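Local coordinates for penaeus monodon metallodensovirus major capsid protein (Penaeus monodon metallodensovirus, PDB 6WH7) that builds the 60-subunit icosahedral capsid of a shrimp densovirus, the protein shell that presumably encloses and protects the viral DNA, at residues 69-74 and 288-293; 131-136 and 211-216; 236-241 and 330-335. One frame throughout, in Å; residues are numbered along the deposited sequence.

Contact 1: residues 69-74 and 288-293; sequences FVNIRG and NAQFTL
V70 and F291 form a hydrogen-bonded pair of two antiparallel strands, 69-73 and 288-293, with segment axes 4.7 Å apart at 169°. Backbone bonding runs in both directions: V70 N reaches F291 O at 2.9 Å and F291 N returns to V70 O, and I72 and A289 repeat this exchange two residues further on, at the next hydrogen-bonded pair. In the non-hydrogen-bonded pairs, F69 faces T292 and N71 faces Q290.

The apolar contacts gather on the face bearing V70, I72, A289 and F291. With CG set between backbone N and carbonyl carbon (chi1 51°), the F291 ring lies alongside V70, whose CB sits over one ring face, 3.8 Å from the centroid. I72 CD1 meets the same ring at its edge, in plane, 3.4 Å from CE2. M157 and L273 of the facing sheet pack on this side.

The other face, with N71, Q290 and T292, is mixed, since F69 lies on it; here the T292 hydroxyl is hydrogen-bonded to Y210 of a neighbouring subunit. At the strand end the N288 amide stacks on one face of the R73 guanidinium, the planes 20° apart; R73 makes a salt bridge to D136 OD1, to which N288 ND2 adds a weak hydrogen bond.

Chemically the pairing is two-sided: an apolar face against the second sheet, consistent with the jelly-roll barrel of parvovirus capsid proteins, and a mixed face toward another subunit.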
loop_
_atom_site.group_PDB
_atom_site.type_symbol
_atom_site.label_atom_id
_atom_site.label_comp_id
_atom_site.label_asym_id
_atom_site.label_seq_id
_atom_site.Cartn_x
_atom_site.Cartn_y
_atom_site.Cartn_z
ATOM N N PHE A 69 9.339 -97.630 -13.707
ATOM C CA PHE A 69 10.729 -97.716 -13.286
ATOM C C PHE A 69 11.547 -98.367 -14.386
ATOM O O PHE A 69 11.110 -99.333 -15.011
ATOM C CB PHE A 69 10.904 -98.515 -11.997
ATOM C CG PHE A 69 10.338 -97.855 -10.787
ATOM C CD1 PHE A 69 11.020 -96.838 -10.162
ATOM C CD2 PHE A 69 9.150 -98.282 -10.246
ATOM C CE1 PHE A 69 10.515 -96.245 -9.046
ATOM C CE2 PHE A 69 8.644 -97.691 -9.127
ATOM C CZ PHE A 69 9.327 -96.672 -8.527
ATOM N N VAL A 70 12.739 -97.836 -14.614
ATOM C CA VAL A 70 13.634 -98.330 -15.647
ATOM C C VAL A 70 14.913 -98.799 -14.981
ATOM O O VAL A 70 15.484 -98.083 -14.156
ATOM C CB VAL A 70 13.931 -97.250 -16.698
ATOM C CG1 VAL A 70 14.895 -97.778 -17.726
ATOM C CG2 VAL A 70 12.657 -96.785 -17.349
ATOM N N ASN A 71 15.355 -100.000 -15.334
ATOM C CA ASN A 71 16.633 -100.546 -14.895
ATOM C C ASN A 71 17.490 -100.789 -16.124
ATOM O O ASN A 71 17.190 -101.673 -16.929
ATOM C CB ASN A 71 16.439 -101.836 -14.109
ATOM C CG ASN A 71 15.983 -101.590 -12.703
ATOM O OD1 ASN A 71 16.355 -100.603 -12.087
ATOM N ND2 ASN A 71 15.134 -102.463 -12.200
ATOM N N ILE A 72 18.557 -100.017 -16.262
ATOM C CA ILE A 72 19.495 -100.168 -17.363
ATOM C C ILE A 72 20.702 -100.927 -16.847
ATOM O O ILE A 72 21.402 -100.454 -15.948
ATOM C CB ILE A 72 19.901 -98.807 -17.940
ATOM C CG1 ILE A 72 18.691 -98.145 -18.581
ATOM C CG2 ILE A 72 21.003 -98.974 -18.955
ATOM C CD1 ILE A 72 18.943 -96.750 -18.976
ATOM N N ARG A 73 20.946 -102.106 -17.406
ATOM C CA ARG A 73 22.021 -102.951 -16.925
ATOM C C ARG A 73 22.793 -103.553 -18.083
ATOM O O ARG A 73 22.250 -103.782 -19.167
ATOM C CB ARG A 73 21.503 -104.071 -16.035
ATOM C CG ARG A 73 21.001 -103.606 -14.707
ATOM C CD ARG A 73 20.650 -104.794 -13.880
ATOM N NE ARG A 73 21.814 -105.659 -13.756
ATOM C CZ ARG A 73 22.808 -105.453 -12.905
ATOM N NH1 ARG A 73 22.787 -104.406 -12.098
ATOM N NH2 ARG A 73 23.828 -106.291 -12.868
ATOM N N GLY A 74 24.072 -103.819 -17.833
ATOM C CA GLY A 74 24.914 -104.458 -18.820
ATOM C C GLY A 74 25.229 -103.613 -20.024
ATOM O O GLY A 74 25.547 -104.156 -21.083
ATOM N N ASN A 288 25.295 -99.437 -13.898
ATOM C CA ASN A 288 23.883 -99.720 -14.020
ATOM C C ASN A 288 23.125 -98.510 -13.514
ATOM O O ASN A 288 23.651 -97.704 -12.749
ATOM C CB ASN A 288 23.509 -100.964 -13.233
ATOM C CG ASN A 288 24.366 -102.141 -13.595
ATOM O OD1 ASN A 288 24.236 -102.720 -14.665
ATOM N ND2 ASN A 288 25.263 -102.504 -12.692
ATOM N N ALA A 289 21.892 -98.369 -13.964
ATOM C CA ALA A 289 21.113 -97.208 -13.592
ATOM C C ALA A 289 19.666 -97.600 -13.383
ATOM O O ALA A 289 19.106 -98.374 -14.158
ATOM C CB ALA A 289 21.204 -96.113 -14.653
ATOM N N GLN A 290 19.080 -97.084 -12.314
ATOM C CA GLN A 290 17.640 -97.040 -12.166
ATOM C C GLN A 290 17.190 -95.590 -12.194
ATOM O O GLN A 290 17.863 -94.708 -11.661
ATOM C CB GLN A 290 17.150 -97.637 -10.853
ATOM C CG GLN A 290 15.651 -97.786 -10.887
ATOM C CD GLN A 290 15.021 -97.826 -9.546
ATOM O OE1 GLN A 290 15.681 -97.625 -8.538
ATOM N NE2 GLN A 290 13.736 -98.080 -9.513
ATOM N N PHE A 291 16.036 -95.355 -12.793
ATOM C CA PHE A 291 15.378 -94.065 -12.696
ATOM C C PHE A 291 13.891 -94.289 -12.898
ATOM O O PHE A 291 13.441 -95.406 -13.152
ATOM C CB PHE A 291 15.961 -93.070 -13.700
ATOM C CG PHE A 291 16.015 -93.586 -15.096
ATOM C CD1 PHE A 291 14.952 -93.427 -15.953
ATOM C CD2 PHE A 291 17.132 -94.246 -15.544
ATOM C CE1 PHE A 291 15.010 -93.911 -17.220
ATOM C CE2 PHE A 291 17.190 -94.726 -16.806
ATOM C CZ PHE A 291 16.133 -94.555 -17.649
ATOM N N THR A 292 13.131 -93.216 -12.775
ATOM C CA THR A 292 11.693 -93.253 -12.963
ATOM C C THR A 292 11.366 -92.645 -14.315
ATOM O O THR A 292 11.852 -91.561 -14.645
ATOM C CB THR A 292 10.983 -92.494 -11.848
ATOM O OG1 THR A 292 11.348 -93.060 -10.589
ATOM C CG2 THR A 292 9.495 -92.595 -12.006
ATOM N N LEU A 293 10.566 -93.346 -15.098
ATOM C CA LEU A 293 10.112 -92.859 -16.390
ATOM C C LEU A 293 8.658 -92.442 -16.254
ATOM O O LEU A 293 7.783 -93.286 -16.056
ATOM C CB LEU A 293 10.278 -93.921 -17.469
ATOM C CG LEU A 293 9.738 -93.516 -18.832
ATOM C CD1 LEU A 293 10.497 -92.330 -19.351
ATOM C CD2 LEU A 293 9.827 -94.663 -19.794
#

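Contact 2: residues 131-136 and 211-216; sequences LILTSD and WKQGDD
The W211 indole offers one face of its six-membered ring to L131. L131 CB stands over that face, 3.5 Å from the ring centroid and 16° off the normal, displaced toward the rim. Both methyls follow the same face, with L131 CD1 3.5 Å from W211 CZ3 and CD2 near CE3. Having CG anti to the backbone N (chi1 178°) lays the leucine branch along the indole toward the W211 carbonyl. At the rim, W211 NE1 donates to the carbonyl O of D216 at 2.9 Å, with that oxygen 20° out of the ring plane, a bond that restrains the ring's rotation.

Strand 118-135 of one sheet thus meets the loop between strands 207-211 and 218-222, W211 ending strand 207-211 of the other sheet. The extended Q213 side chain runs beside the strand, CG lying 3.4 Å from L131 O. Its NE2 approaches L133 N, but both are donors, so this is no hydrogen bond and the amide's placing is doubtful. A type II turn from K212 to D215 carries Q213; D215 N bonds to K212 O, and the K212 N-H meets D215 OD2 from above the carboxylate plane.

Across the segments the contact is therefore held by dispersion and CH-pi packing, while OE1 of Q213 is hydrogen-bonded to T153. Q213 packs on S154 and W211 on V46, each of a different neighbouring subunit.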
loop_
_atom_site.group_PDB
_atom_site.type_symbol
_atom_site.label_atom_id
_atom_site.label_comp_id
_atom_site.label_asym_id
_atom_site.label_seq_id
_atom_site.Cartn_x
_atom_site.Cartn_y
_atom_site.Cartn_z
ATOM N N LEU A 131 17.555 -90.753 -10.427
ATOM C CA LEU A 131 18.555 -91.672 -10.944
ATOM C C LEU A 131 19.261 -92.385 -9.809
ATOM O O LEU A 131 19.688 -91.754 -8.842
ATOM C CB LEU A 131 19.569 -90.921 -11.796
ATOM C CG LEU A 131 20.700 -91.755 -12.373
ATOM C CD1 LEU A 131 20.164 -92.763 -13.348
ATOM C CD2 LEU A 131 21.704 -90.884 -13.030
ATOM N N ILE A 132 19.383 -93.704 -9.928
ATOM C CA ILE A 132 20.143 -94.525 -8.996
ATOM C C ILE A 132 21.181 -95.289 -9.797
ATOM O O ILE A 132 20.831 -96.091 -10.665
ATOM C CB ILE A 132 19.253 -95.495 -8.206
ATOM C CG1 ILE A 132 18.313 -94.729 -7.290
ATOM C CG2 ILE A 132 20.103 -96.440 -7.391
ATOM C CD1 ILE A 132 17.255 -95.591 -6.682
ATOM N N LEU A 133 22.446 -95.048 -9.500
ATOM C CA LEU A 133 23.554 -95.650 -10.217
ATOM C C LEU A 133 24.174 -96.756 -9.381
ATOM O O LEU A 133 24.317 -96.620 -8.164
ATOM C CB LEU A 133 24.598 -94.592 -10.547
ATOM C CG LEU A 133 24.139 -93.481 -11.479
ATOM C CD1 LEU A 133 25.154 -92.393 -11.491
ATOM C CD2 LEU A 133 23.951 -94.019 -12.871
ATOM N N THR A 134 24.531 -97.854 -10.040
ATOM C CA THR A 134 25.148 -98.993 -9.380
ATOM C C THR A 134 26.233 -99.564 -10.282
ATOM O O THR A 134 26.238 -99.346 -11.493
ATOM C CB THR A 134 24.124 -100.089 -9.034
ATOM O OG1 THR A 134 23.502 -100.565 -10.227
ATOM C CG2 THR A 134 23.046 -99.566 -8.100
ATOM N N SER A 135 27.163 -100.297 -9.675
ATOM C CA SER A 135 28.208 -101.007 -10.397
ATOM C C SER A 135 28.141 -102.488 -10.064
ATOM O O SER A 135 27.794 -102.865 -8.945
ATOM C CB SER A 135 29.604 -100.478 -10.055
ATOM O OG SER A 135 29.791 -99.150 -10.512
ATOM N N ASP A 136 28.473 -103.324 -11.048
ATOM C CA ASP A 136 28.437 -104.771 -10.896
ATOM C C ASP A 136 29.688 -105.383 -10.275
ATOM O O ASP A 136 29.589 -106.472 -9.701
ATOM C CB ASP A 136 28.193 -105.436 -12.244
ATOM C CG ASP A 136 26.763 -105.350 -12.684
ATOM O OD1 ASP A 136 25.899 -105.107 -11.818
ATOM O OD2 ASP A 136 26.491 -105.528 -13.891
ATOM N N TRP A 211 24.112 -86.899 -16.070
ATOM C CA TRP A 211 23.044 -86.838 -15.093
ATOM C C TRP A 211 23.428 -87.715 -13.919
ATOM O O TRP A 211 23.750 -88.891 -14.091
ATOM C CB TRP A 211 21.723 -87.235 -15.744
ATOM C CG TRP A 211 20.524 -87.182 -14.883
ATOM C CD1 TRP A 211 20.042 -86.100 -14.230
ATOM C CD2 TRP A 211 19.519 -88.190 -14.769
ATOM N NE1 TRP A 211 18.862 -86.399 -13.610
ATOM C CE2 TRP A 211 18.512 -87.678 -13.942
ATOM C CE3 TRP A 211 19.390 -89.493 -15.257
ATOM C CZ2 TRP A 211 17.399 -88.422 -13.584
ATOM C CZ3 TRP A 211 18.285 -90.221 -14.906
ATOM C CH2 TRP A 211 17.304 -89.693 -14.075
ATOM N N LYS A 212 23.418 -87.127 -12.734
ATOM C CA LYS A 212 24.018 -87.707 -11.552
ATOM C C LYS A 212 22.931 -87.977 -10.529
ATOM O O LYS A 212 21.830 -87.434 -10.613
ATOM C CB LYS A 212 25.071 -86.766 -10.973
ATOM C CG LYS A 212 26.248 -86.534 -11.891
ATOM C CD LYS A 212 27.278 -85.639 -11.258
ATOM C CE LYS A 212 28.542 -85.564 -12.102
ATOM N NZ LYS A 212 28.378 -84.747 -13.337
ATOM N N GLN A 213 23.231 -88.861 -9.586
ATOM C CA GLN A 213 22.331 -89.045 -8.462
ATOM C C GLN A 213 22.132 -87.718 -7.753
ATOM O O GLN A 213 23.092 -86.995 -7.482
ATOM C CB GLN A 213 22.879 -90.078 -7.488
ATOM C CG GLN A 213 22.934 -91.483 -8.009
ATOM C CD GLN A 213 23.439 -92.432 -6.958
ATOM O OE1 GLN A 213 24.138 -92.025 -6.038
ATOM N NE2 GLN A 213 23.073 -93.696 -7.067
ATOM N N GLY A 214 20.883 -87.390 -7.466
ATOM C CA GLY A 214 20.559 -86.150 -6.821
ATOM C C GLY A 214 20.258 -85.008 -7.759
ATOM O O GLY A 214 19.717 -83.994 -7.315
ATOM N N ASP A 215 20.596 -85.135 -9.038
ATOM C CA ASP A 215 20.232 -84.105 -9.990
ATOM C C ASP A 215 18.725 -84.063 -10.183
ATOM O O ASP A 215 18.006 -85.033 -9.937
ATOM C CB ASP A 215 20.910 -84.328 -11.338
ATOM C CG ASP A 215 22.361 -83.932 -11.334
ATOM O OD1 ASP A 215 22.792 -83.260 -10.378
ATOM O OD2 ASP A 215 23.067 -84.262 -12.304
ATOM N N ASP A 216 18.251 -82.912 -10.637
ATOM C CA ASP A 216 16.843 -82.737 -10.923
ATOM C C ASP A 216 16.438 -83.605 -12.105
ATOM O O ASP A 216 17.269 -84.068 -12.886
ATOM C CB ASP A 216 16.540 -81.271 -11.210
ATOM C CG ASP A 216 16.693 -80.397 -9.983
ATOM O OD1 ASP A 216 16.699 -80.940 -8.861
ATOM O OD2 ASP A 216 16.820 -79.163 -10.142
#

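Contact 3: residues 236-241 and 330-335; sequences NAYVPQ and YGSLVS
N236 begins the contact through its backbone: its carbonyl O accepts the V334 N-H at 3.0 Å, with an N-H...O angle of 137° and the donor tilted from the carbonyl plane. Its CB also packs against V334 CG2. A237 CA lies 3.8 Å from L333 CA, where the segments form a single backbone bridge. The A237 methyl touches two side chains, with CB 3.6 Å from L333 CD2 and 3.8 Å from Y330 CB.

Y238 answers with its own N-H, which bonds S332 O at 3.0 Å, so the two hydrogen bonds flank the A237-L333 bridge. With CG anti to the carbonyl carbon (chi1 -64°), the phenol ring turns one face to V334 CG1, which stands 3.4 Å from the centroid and 10° off the normal, over the ring centre. The Y238 hydroxyl is hydrogen-bonded to the backbone N of Q345, tethering the far end of the ring. P240 closes the series, its CG 4.3 Å from Y330 CE1; the Y330 ring is stacked with F230, and M88 of helix 88-92 touches both P240 and Y330.

Two irregular segments joined by one isolated beta bridge, with a CH-pi contact beside it, make this a loop-to-loop junction, consistent with the long loops between the barrel strands of parvovirus capsid proteins.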
loop_
_atom_site.group_PDB
_atom_site.type_symbol
_atom_site.label_atom_id
_atom_site.label_comp_id
_atom_site.label_asym_id
_atom_site.label_seq_id
_atom_site.Cartn_x
_atom_site.Cartn_y
_atom_site.Cartn_z
ATOM N N ASN A 236 1.470 -98.737 -33.862
ATOM C CA ASN A 236 2.935 -98.712 -33.979
ATOM C C ASN A 236 3.394 -97.747 -35.070
ATOM O O ASN A 236 4.219 -98.059 -35.925
ATOM C CB ASN A 236 3.545 -100.123 -34.129
ATOM C CG ASN A 236 3.167 -100.851 -35.408
ATOM O OD1 ASN A 236 3.095 -100.281 -36.486
ATOM N ND2 ASN A 236 2.950 -102.148 -35.281
ATOM N N ALA A 237 2.875 -96.535 -34.984
ATOM C CA ALA A 237 3.332 -95.397 -35.753
ATOM C C ALA A 237 4.225 -94.526 -34.887
ATOM O O ALA A 237 4.061 -94.462 -33.668
ATOM C CB ALA A 237 2.151 -94.574 -36.261
ATOM N N TYR A 238 5.190 -93.873 -35.522
ATOM C CA TYR A 238 5.893 -92.799 -34.848
ATOM C C TYR A 238 4.914 -91.678 -34.546
ATOM O O TYR A 238 3.835 -91.597 -35.132
ATOM C CB TYR A 238 7.024 -92.252 -35.712
ATOM C CG TYR A 238 8.137 -93.212 -36.011
ATOM C CD1 TYR A 238 9.178 -93.388 -35.121
ATOM C CD2 TYR A 238 8.175 -93.903 -37.203
ATOM C CE1 TYR A 238 10.204 -94.244 -35.396
ATOM C CE2 TYR A 238 9.202 -94.760 -37.483
ATOM C CZ TYR A 238 10.213 -94.928 -36.574
ATOM O OH TYR A 238 11.240 -95.790 -36.844
ATOM N N VAL A 239 5.283 -90.810 -33.612
ATOM C CA VAL A 239 4.418 -89.664 -33.371
ATOM C C VAL A 239 4.531 -88.874 -34.666
ATOM O O VAL A 239 5.575 -88.944 -35.329
ATOM C CB VAL A 239 4.836 -88.814 -32.161
ATOM C CG1 VAL A 239 5.383 -89.663 -31.021
ATOM C CG2 VAL A 239 5.692 -87.657 -32.569
ATOM N N PRO A 240 3.498 -88.158 -35.089
ATOM C CA PRO A 240 3.564 -87.468 -36.379
ATOM C C PRO A 240 4.777 -86.555 -36.477
ATOM O O PRO A 240 5.008 -85.702 -35.622
ATOM C CB PRO A 240 2.256 -86.684 -36.407
ATOM C CG PRO A 240 1.345 -87.498 -35.579
ATOM C CD PRO A 240 2.161 -88.078 -34.490
ATOM N N GLN A 241 5.554 -86.739 -37.543
ATOM C CA GLN A 241 6.792 -86.002 -37.745
ATOM C C GLN A 241 7.015 -85.803 -39.228
ATOM O O GLN A 241 6.740 -86.698 -40.022
ATOM C CB GLN A 241 8.001 -86.741 -37.175
ATOM C CG GLN A 241 8.005 -86.901 -35.694
ATOM C CD GLN A 241 9.131 -87.762 -35.238
ATOM O OE1 GLN A 241 9.699 -88.511 -36.009
ATOM N NE2 GLN A 241 9.439 -87.694 -33.970
ATOM N N TYR A 330 -2.401 -92.306 -39.695
ATOM C CA TYR A 330 -1.078 -92.020 -39.156
ATOM C C TYR A 330 0.013 -92.230 -40.195
ATOM O O TYR A 330 0.004 -93.203 -40.952
ATOM C CB TYR A 330 -0.810 -92.862 -37.917
ATOM C CG TYR A 330 -1.413 -92.272 -36.675
ATOM C CD1 TYR A 330 -0.691 -91.383 -35.906
ATOM C CD2 TYR A 330 -2.702 -92.570 -36.287
ATOM C CE1 TYR A 330 -1.216 -90.827 -34.775
ATOM C CE2 TYR A 330 -3.242 -92.011 -35.149
ATOM C CZ TYR A 330 -2.490 -91.140 -34.397
ATOM O OH TYR A 330 -3.000 -90.566 -33.263
ATOM N N GLY A 331 0.964 -91.302 -40.211
ATOM C CA GLY A 331 1.865 -91.137 -41.328
ATOM C C GLY A 331 2.870 -92.230 -41.586
ATOM O O GLY A 331 2.891 -92.821 -42.668
ATOM N N SER A 332 3.710 -92.509 -40.608
ATOM C CA SER A 332 4.811 -93.429 -40.804
ATOM C C SER A 332 4.897 -94.345 -39.605
ATOM O O SER A 332 4.669 -93.922 -38.470
ATOM C CB SER A 332 6.121 -92.698 -40.990
ATOM O OG SER A 332 6.450 -92.005 -39.812
ATOM N N LEU A 333 5.224 -95.595 -39.868
ATOM C CA LEU A 333 5.196 -96.633 -38.862
ATOM C C LEU A 333 6.616 -96.983 -38.464
ATOM O O LEU A 333 7.538 -96.924 -39.280
ATOM C CB LEU A 333 4.493 -97.877 -39.392
ATOM C CG LEU A 333 3.091 -97.661 -39.941
ATOM C CD1 LEU A 333 2.536 -98.972 -40.436
ATOM C CD2 LEU A 333 2.189 -97.030 -38.920
ATOM N N VAL A 334 6.793 -97.338 -37.197
ATOM C CA VAL A 334 8.034 -97.978 -36.810
ATOM C C VAL A 334 8.099 -99.325 -37.511
ATOM O O VAL A 334 7.075 -99.971 -37.759
ATOM C CB VAL A 334 8.128 -98.127 -35.283
ATOM C CG1 VAL A 334 7.994 -96.789 -34.634
ATOM C CG2 VAL A 334 7.059 -99.032 -34.775
ATOM N N SER A 335 9.302 -99.746 -37.864
ATOM C CA SER A 335 9.446 -101.003 -38.577
ATOM C C SER A 335 9.313 -102.140 -37.575
ATOM O O SER A 335 10.135 -102.276 -36.667
ATOM C CB SER A 335 10.787 -101.055 -39.298
ATOM O OG SER A 335 10.943 -102.278 -39.987
#

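From the N terminus, the chain first lays down 69-74, which is paired 214 residues later with 288-293 to close contact 1. Inside that span contact 2 opens and closes, joining strand 118-135 to the 211-216 loop, so it is nested in contact 1. The two touch through a probable hydrogen bond from I132 N to Q290 O, strand 287-302 lying between 59-75 and 118-135 in one antiparallel sheet; their centres are 9 Å apart. Contact 3 opens at 236-241, after contact 2 has closed, and ends at 330-335, beyond contact 1, which it therefore crosses. Its centre lies about 26 Å from that of contact 1, and it ties two inter-strand loops together nearer the middle of the subunit.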